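Local coordinates for protein beta-phosphoglucomutase (Clostridium difficile, PDB 4GIB) that probably interconverts beta-D-glucose 1-phosphate and beta-D-glucose 6-phosphate as a magnesium-dependent phosphomutase of the HAD-like superfamily, at residues A[38-41]-A[42-46]; A[47-50]-A[51-55]; A[100-103]-A[104-107]. All blocks are in the same frame, centred on the assembly; numbering follows the deposited sequence.

Contact 1. Residues A[38-41]-A[42-46]; sequences TDTA and YYHYM. With GLY (glycine), chain H.
His44 N reaches Thr40 O at 3.0 Å with an N-H...O angle of 166°, and Tyr45 N reaches Ala41 O at the same distance, two backbone hydrogen bonds of the first turn of helix 41-53. Just ahead of them, the amides of Thr40 and Ala41 both turn to the carboxylate oxygen OD1 of Asp34, so two N-H groups at the helix start grip one carboxylate oxygen.

The polar side chains of Thr40 and His44 run side by side in the same direction. Thr40 OG1 lies at the edge of the imidazole, in its plane, 3.8 Å from His44 CD2. A water in that same plane joins the two, 2.6 Å from Thr40 OG1 and 3.3 Å from His44 NE2. The other ring nitrogen, ND1, is hydrogen-bonded to Lys101 NZ of helix 91-109, and the ring stacks with Tyr105.

This is the step from the catalytic loop of a HAD-family phosphomutase into its cap: helix 41-53 follows the short helix 33-37, which holds Asp34, the predicted proton donor/acceptor, after a brief loop. Asp34, with Asp32, Glu194 and Asp195, coordinates a sodium ion in this crystal.

Two tyrosine rings make further contacts. Tyr43, its CG anti to the carbonyl carbon (chi1 -60°), folds back along the chain and brings CE2 to 3.5 Å from Asp39 O. Tyr42 swings the other way, CG anti to the backbone N (chi1 -165°), and carries a bound glycine on one face: the carboxylate oxygen OXT sits 3.3 Å above the plane, over the ring centre.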
# COMPACT_ATOMS: atom_id res chain seq x y z
N THR A 38 -6.56 -3.27 -4.90
CA THR A 38 -7.38 -4.40 -4.53
C THR A 38 -7.33 -4.60 -3.00
O THR A 38 -6.46 -4.06 -2.33
CB THR A 38 -6.88 -5.68 -5.24
OG1 THR A 38 -7.85 -6.72 -5.14
CG2 THR A 38 -5.54 -6.14 -4.68
N ASP A 39 -8.25 -5.38 -2.46
CA ASP A 39 -8.28 -5.63 -1.02
C ASP A 39 -7.52 -6.89 -0.62
O ASP A 39 -7.89 -8.00 -0.99
CB ASP A 39 -9.72 -5.70 -0.54
CG ASP A 39 -10.46 -4.40 -0.77
OD1 ASP A 39 -9.99 -3.34 -0.33
OD2 ASP A 39 -11.53 -4.44 -1.40
N THR A 40 -6.44 -6.70 0.12
CA THR A 40 -5.61 -7.81 0.62
C THR A 40 -5.56 -7.86 2.15
O THR A 40 -5.11 -8.88 2.73
CB THR A 40 -4.19 -7.62 0.15
OG1 THR A 40 -3.70 -6.38 0.66
CG2 THR A 40 -4.12 -7.61 -1.39
N ALA A 41 -6.01 -6.78 2.80
CA ALA A 41 -5.95 -6.63 4.25
C ALA A 41 -6.63 -7.75 5.02
O ALA A 41 -6.10 -8.25 6.03
CB ALA A 41 -6.53 -5.25 4.66
N TYR A 42 -7.80 -8.18 4.55
CA TYR A 42 -8.49 -9.25 5.23
C TYR A 42 -7.72 -10.57 5.09
O TYR A 42 -7.68 -11.37 6.04
CB TYR A 42 -9.92 -9.41 4.74
CG TYR A 42 -10.74 -10.26 5.67
CD1 TYR A 42 -11.11 -9.78 6.92
CD2 TYR A 42 -11.15 -11.53 5.31
CE1 TYR A 42 -11.86 -10.55 7.80
CE2 TYR A 42 -11.92 -12.31 6.18
CZ TYR A 42 -12.27 -11.81 7.42
OH TYR A 42 -13.03 -12.56 8.27
N TYR A 43 -7.10 -10.80 3.93
CA TYR A 43 -6.34 -12.04 3.72
C TYR A 43 -5.13 -12.09 4.65
O TYR A 43 -4.85 -13.12 5.24
CB TYR A 43 -5.90 -12.21 2.26
CG TYR A 43 -7.04 -12.26 1.27
CD1 TYR A 43 -8.07 -13.18 1.43
CD2 TYR A 43 -7.06 -11.44 0.15
CE1 TYR A 43 -9.13 -13.25 0.52
CE2 TYR A 43 -8.12 -11.51 -0.78
CZ TYR A 43 -9.14 -12.42 -0.58
OH TYR A 43 -10.19 -12.51 -1.47
N HIS A 44 -4.41 -10.98 4.77
CA HIS A 44 -3.27 -10.89 5.68
C HIS A 44 -3.73 -11.17 7.11
O HIS A 44 -3.09 -11.89 7.85
CB HIS A 44 -2.64 -9.49 5.67
CG HIS A 44 -1.79 -9.21 4.47
ND1 HIS A 44 -0.53 -9.75 4.32
CD2 HIS A 44 -1.99 -8.40 3.40
CE1 HIS A 44 -0.01 -9.32 3.18
NE2 HIS A 44 -0.87 -8.49 2.61
N TYR A 45 -4.86 -10.56 7.47
CA TYR A 45 -5.42 -10.73 8.81
C TYR A 45 -5.79 -12.18 9.13
O TYR A 45 -5.56 -12.64 10.23
CB TYR A 45 -6.62 -9.82 9.00
CG TYR A 45 -7.48 -10.22 10.17
CD1 TYR A 45 -7.09 -9.92 11.48
CD2 TYR A 45 -8.67 -10.89 9.97
CE1 TYR A 45 -7.88 -10.30 12.55
CE2 TYR A 45 -9.47 -11.27 11.05
CZ TYR A 45 -9.07 -10.96 12.34
OH TYR A 45 -9.86 -11.35 13.41
N MET A 46 -6.38 -12.88 8.17
CA MET A 46 -6.72 -14.29 8.35
C MET A 46 -5.44 -15.10 8.55
O MET A 46 -5.40 -16.01 9.39
CB MET A 46 -7.48 -14.83 7.13
CG MET A 46 -8.92 -14.35 7.06
SD MET A 46 -9.83 -15.02 5.66
CE MET A 46 -9.13 -14.10 4.31
N GLY H . -13.41 -7.85 2.91
CA GLY H . -14.75 -8.50 3.09
C GLY H . -14.93 -9.07 4.49
O GLY H . -15.81 -8.64 5.24
OXT GLY H . -14.22 -9.98 4.91
O HOH W 1 -1.11 -6.12 0.39

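Contact 2. Residues A[47-50]-A[51-55]; sequences AWRK and LAHKV
Local packing along the last turns of helix 41-53 makes this contact, in the cap domain, where Trp48 and Leu51 lie alongside each other and Arg49 does the same with His53. Trp48 O accepts Ala52 N at 2.8 Å, and Arg49 O accepts His53 N at 3.0 Å.

On the buried side, Leu51 brings its CD2 methyl to the edge of the indole, near the ring plane, 3.9 Å from Trp48 CZ3. The indole is wedged against Ser75, Leu76 and Ile79 of helix 72-82, while Lys101 of helix 91-109 makes a cation-pi contact with it. Ala52 also packs on Ile79, and Leu51 reaches Met97. Trp48 is predicted to bind substrate, and Leu51 packs at the edge of its indole.

The outer side is polar. Arg49 leaves the helix with CG anti to the backbone N (chi1 -176°), which lays its CG methylene 3.5 Å from His53 CE1. The far end of the arginine is tentative, because the residue is modelled in two conformers. Arg49 O sits over one face of the imidazole, 3.3 Å above its plane and offset toward the rim.

Lys50 and Lys54 stretch out with their NZ atoms 5.5 Å apart. Lys54 NZ forms a salt bridge with Glu100, and Lys50 makes a cation-pi contact with Tyr104, so helix 91-109 supplies both a carboxylate and an aromatic ring that may partly offset the repulsion between these two like charges.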
# COMPACT_ATOMS: atom_id res chain seq x y z
N ALA A 47 -4.41 -14.77 7.76
CA ALA A 47 -3.12 -15.45 7.83
C ALA A 47 -2.39 -15.14 9.14
O ALA A 47 -1.80 -16.05 9.74
CB ALA A 47 -2.24 -15.08 6.64
N TRP A 48 -2.40 -13.88 9.56
CA TRP A 48 -1.73 -13.51 10.81
C TRP A 48 -2.50 -14.06 12.01
O TRP A 48 -1.88 -14.56 12.97
CB TRP A 48 -1.55 -11.98 10.96
CG TRP A 48 -0.41 -11.37 10.17
CD1 TRP A 48 -0.49 -10.35 9.28
CD2 TRP A 48 0.98 -11.76 10.20
NE1 TRP A 48 0.75 -10.06 8.76
CE2 TRP A 48 1.67 -10.91 9.32
CE3 TRP A 48 1.71 -12.73 10.91
CZ2 TRP A 48 3.06 -11.01 9.10
CZ3 TRP A 48 3.08 -12.83 10.69
CH2 TRP A 48 3.74 -11.98 9.80
N ARG A 49 -3.83 -14.00 11.96
CA ARG A 49 -4.64 -14.50 13.05
C ARG A 49 -4.34 -15.96 13.39
O ARG A 49 -4.27 -16.32 14.56
CB ARG A 49 -6.12 -14.35 12.71
CG ARG A 49 -7.02 -14.76 13.82
CD ARG A 49 -8.45 -14.51 13.45
NE ARG A 49 -8.85 -15.28 12.28
CZ ARG A 49 -10.06 -15.21 11.73
NH1 ARG A 49 -10.97 -14.40 12.24
NH2 ARG A 49 -10.35 -15.95 10.67
N LYS A 50 -4.16 -16.80 12.38
CA LYS A 50 -3.86 -18.23 12.59
C LYS A 50 -2.52 -18.43 13.31
O LYS A 50 -2.41 -19.24 14.23
CB LYS A 50 -3.88 -18.98 11.25
CG LYS A 50 -3.67 -20.48 11.36
CD LYS A 50 -3.81 -21.16 10.00
CE LYS A 50 -3.48 -22.64 10.10
NZ LYS A 50 -3.47 -23.30 8.77
N LEU A 51 -1.50 -17.70 12.90
CA LEU A 51 -0.17 -17.80 13.52
C LEU A 51 -0.17 -17.17 14.91
O LEU A 51 0.49 -17.66 15.80
CB LEU A 51 0.88 -17.11 12.65
CG LEU A 51 2.34 -17.34 13.09
CD1 LEU A 51 2.77 -18.82 12.78
CD2 LEU A 51 3.23 -16.37 12.39
N ALA A 52 -0.89 -16.06 15.08
CA ALA A 52 -0.99 -15.38 16.35
C ALA A 52 -1.64 -16.28 17.40
O ALA A 52 -1.16 -16.34 18.54
CB ALA A 52 -1.76 -14.06 16.21
N HIS A 53 -2.72 -16.98 17.04
CA HIS A 53 -3.36 -17.88 18.00
C HIS A 53 -2.37 -18.88 18.55
O HIS A 53 -2.48 -19.25 19.70
CB HIS A 53 -4.58 -18.63 17.44
CG HIS A 53 -5.79 -17.77 17.28
ND1 HIS A 53 -6.71 -17.97 16.27
CD2 HIS A 53 -6.22 -16.69 17.96
CE1 HIS A 53 -7.67 -17.07 16.37
NE2 HIS A 53 -7.39 -16.27 17.38
N LYS A 54 -1.41 -19.32 17.73
CA LYS A 54 -0.39 -20.29 18.18
C LYS A 54 0.60 -19.77 19.20
O LYS A 54 1.42 -20.55 19.70
CB LYS A 54 0.38 -20.87 16.99
CG LYS A 54 -0.48 -21.74 16.07
CD LYS A 54 0.32 -22.25 14.88
CE LYS A 54 -0.57 -23.07 13.95
NZ LYS A 54 0.19 -23.70 12.84
N VAL A 55 0.57 -18.46 19.49
CA VAL A 55 1.45 -17.89 20.51
C VAL A 55 0.62 -17.12 21.55
O VAL A 55 1.08 -16.15 22.16
CB VAL A 55 2.58 -17.02 19.88
CG1 VAL A 55 3.54 -17.91 19.09
CG2 VAL A 55 2.01 -15.88 18.98

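Contact 3. Residues A[100-103]-A[104-107]; sequences EKNN and YYVS
Tyr104 N bonds to Glu100 O at 3.2 Å, the first of four i to i+4 hydrogen bonds between these two segments of helix 91-109, in the cap domain's helical bundle. The Glu100 carboxylate forms a salt bridge with Arg96, one turn earlier in the same helix. Tyr105 follows, its N 2.8 Å from Lys101 O. The two side chains lie side by side: Lys101, bent at chi2 (-85°), brings NZ within 4.0 Å of Tyr105 CB, while the polar end of the lysine is bonded to His44. Lys101 is predicted to bind substrate, and a phosphate ion, probably from the crystallisation liquor, lies about 4 Å from its side chain at nearest atoms.

Val106 N makes the straightest bond of the four, at 170° to Asn102 O. Val106 CG2 crosses the Asn102 side chain at a slant, 3.7 Å from Asn102 OD1, an oxygen already hydrogen-bonded to ND2 of Asn143, which is predicted to bind substrate. Ser107 makes the fourth, a more bent link, its N 3.1 Å from Asn103 O at an N-H...O angle of 143°.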
# COMPACT_ATOMS: atom_id res chain seq x y z
N GLU A 100 5.47 -19.76 7.51
CA GLU A 100 4.22 -20.48 7.63
C GLU A 100 3.06 -19.55 7.32
O GLU A 100 2.13 -19.92 6.62
CB GLU A 100 4.08 -21.10 9.03
CG GLU A 100 2.74 -21.79 9.27
CD GLU A 100 2.58 -22.36 10.68
OE1 GLU A 100 1.42 -22.69 11.02
OE2 GLU A 100 3.59 -22.49 11.42
N LYS A 101 3.14 -18.33 7.82
CA LYS A 101 2.13 -17.34 7.56
C LYS A 101 2.12 -16.97 6.08
O LYS A 101 1.05 -16.88 5.47
CB LYS A 101 2.37 -16.10 8.43
CG LYS A 101 1.39 -14.93 8.19
CD LYS A 101 1.80 -14.00 7.03
CE LYS A 101 0.69 -12.99 6.76
NZ LYS A 101 1.03 -11.99 5.74
N ASN A 102 3.30 -16.74 5.51
CA ASN A 102 3.38 -16.37 4.10
C ASN A 102 2.73 -17.45 3.22
O ASN A 102 1.87 -17.14 2.39
CB ASN A 102 4.83 -16.13 3.68
CG ASN A 102 4.96 -15.49 2.28
OD1 ASN A 102 4.16 -14.65 1.89
ND2 ASN A 102 6.03 -15.82 1.58
N ASN A 103 3.12 -18.71 3.41
CA ASN A 103 2.53 -19.81 2.65
C ASN A 103 1.01 -19.79 2.72
O ASN A 103 0.32 -19.99 1.73
CB ASN A 103 3.04 -21.16 3.16
CG ASN A 103 4.53 -21.38 2.89
OD1 ASN A 103 5.12 -20.73 2.02
ND2 ASN A 103 5.13 -22.31 3.63
N TYR A 104 0.48 -19.53 3.91
CA TYR A 104 -0.96 -19.49 4.07
C TYR A 104 -1.55 -18.27 3.36
O TYR A 104 -2.57 -18.39 2.70
CB TYR A 104 -1.35 -19.56 5.56
CG TYR A 104 -2.83 -19.72 5.77
CD1 TYR A 104 -3.53 -20.74 5.15
CD2 TYR A 104 -3.54 -18.85 6.59
CE1 TYR A 104 -4.90 -20.89 5.33
CE2 TYR A 104 -4.92 -18.99 6.78
CZ TYR A 104 -5.58 -20.02 6.15
OH TYR A 104 -6.93 -20.18 6.33
N TYR A 105 -0.88 -17.12 3.44
CA TYR A 105 -1.34 -15.90 2.76
C TYR A 105 -1.34 -16.11 1.23
O TYR A 105 -2.32 -15.78 0.54
CB TYR A 105 -0.49 -14.68 3.16
CG TYR A 105 -0.82 -13.44 2.36
CD1 TYR A 105 -2.00 -12.74 2.60
CD2 TYR A 105 0.04 -12.96 1.37
CE1 TYR A 105 -2.33 -11.61 1.84
CE2 TYR A 105 -0.26 -11.83 0.63
CZ TYR A 105 -1.46 -11.16 0.87
OH TYR A 105 -1.78 -10.03 0.14
N VAL A 106 -0.26 -16.68 0.71
CA VAL A 106 -0.10 -16.94 -0.73
C VAL A 106 -1.19 -17.87 -1.25
O VAL A 106 -1.65 -17.74 -2.38
CB VAL A 106 1.32 -17.51 -1.01
CG1 VAL A 106 1.43 -18.18 -2.42
CG2 VAL A 106 2.35 -16.40 -0.82
N SER A 107 -1.62 -18.79 -0.41
CA SER A 107 -2.66 -19.71 -0.77
C SER A 107 -3.99 -18.97 -0.91
O SER A 107 -4.81 -19.31 -1.74
CB SER A 107 -2.77 -20.80 0.29
OG SER A 107 -3.83 -21.66 -0.01

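Contacts 1 and 2 follow each other on helix 41-53, and contact 3 lies on helix 91-109, which packs against both. Each mixes buried and exposed residues. Contact 1, nearest the chain centre, sits where the cap helix leaves the metal-binding region and is marked by a water and an acidic partner. Contact 2, farthest out, combines a greasy inner side with a charged outer one. Contact 3 answers both: Lys101 serves the histidine of contact 1 with its ammonium and the tryptophan of contact 2 with its chain, Trp48 CE2 lying 3.4 Å from Lys101 CE. Lys54 and Glu100 further tie contacts 2 and 3 by charge.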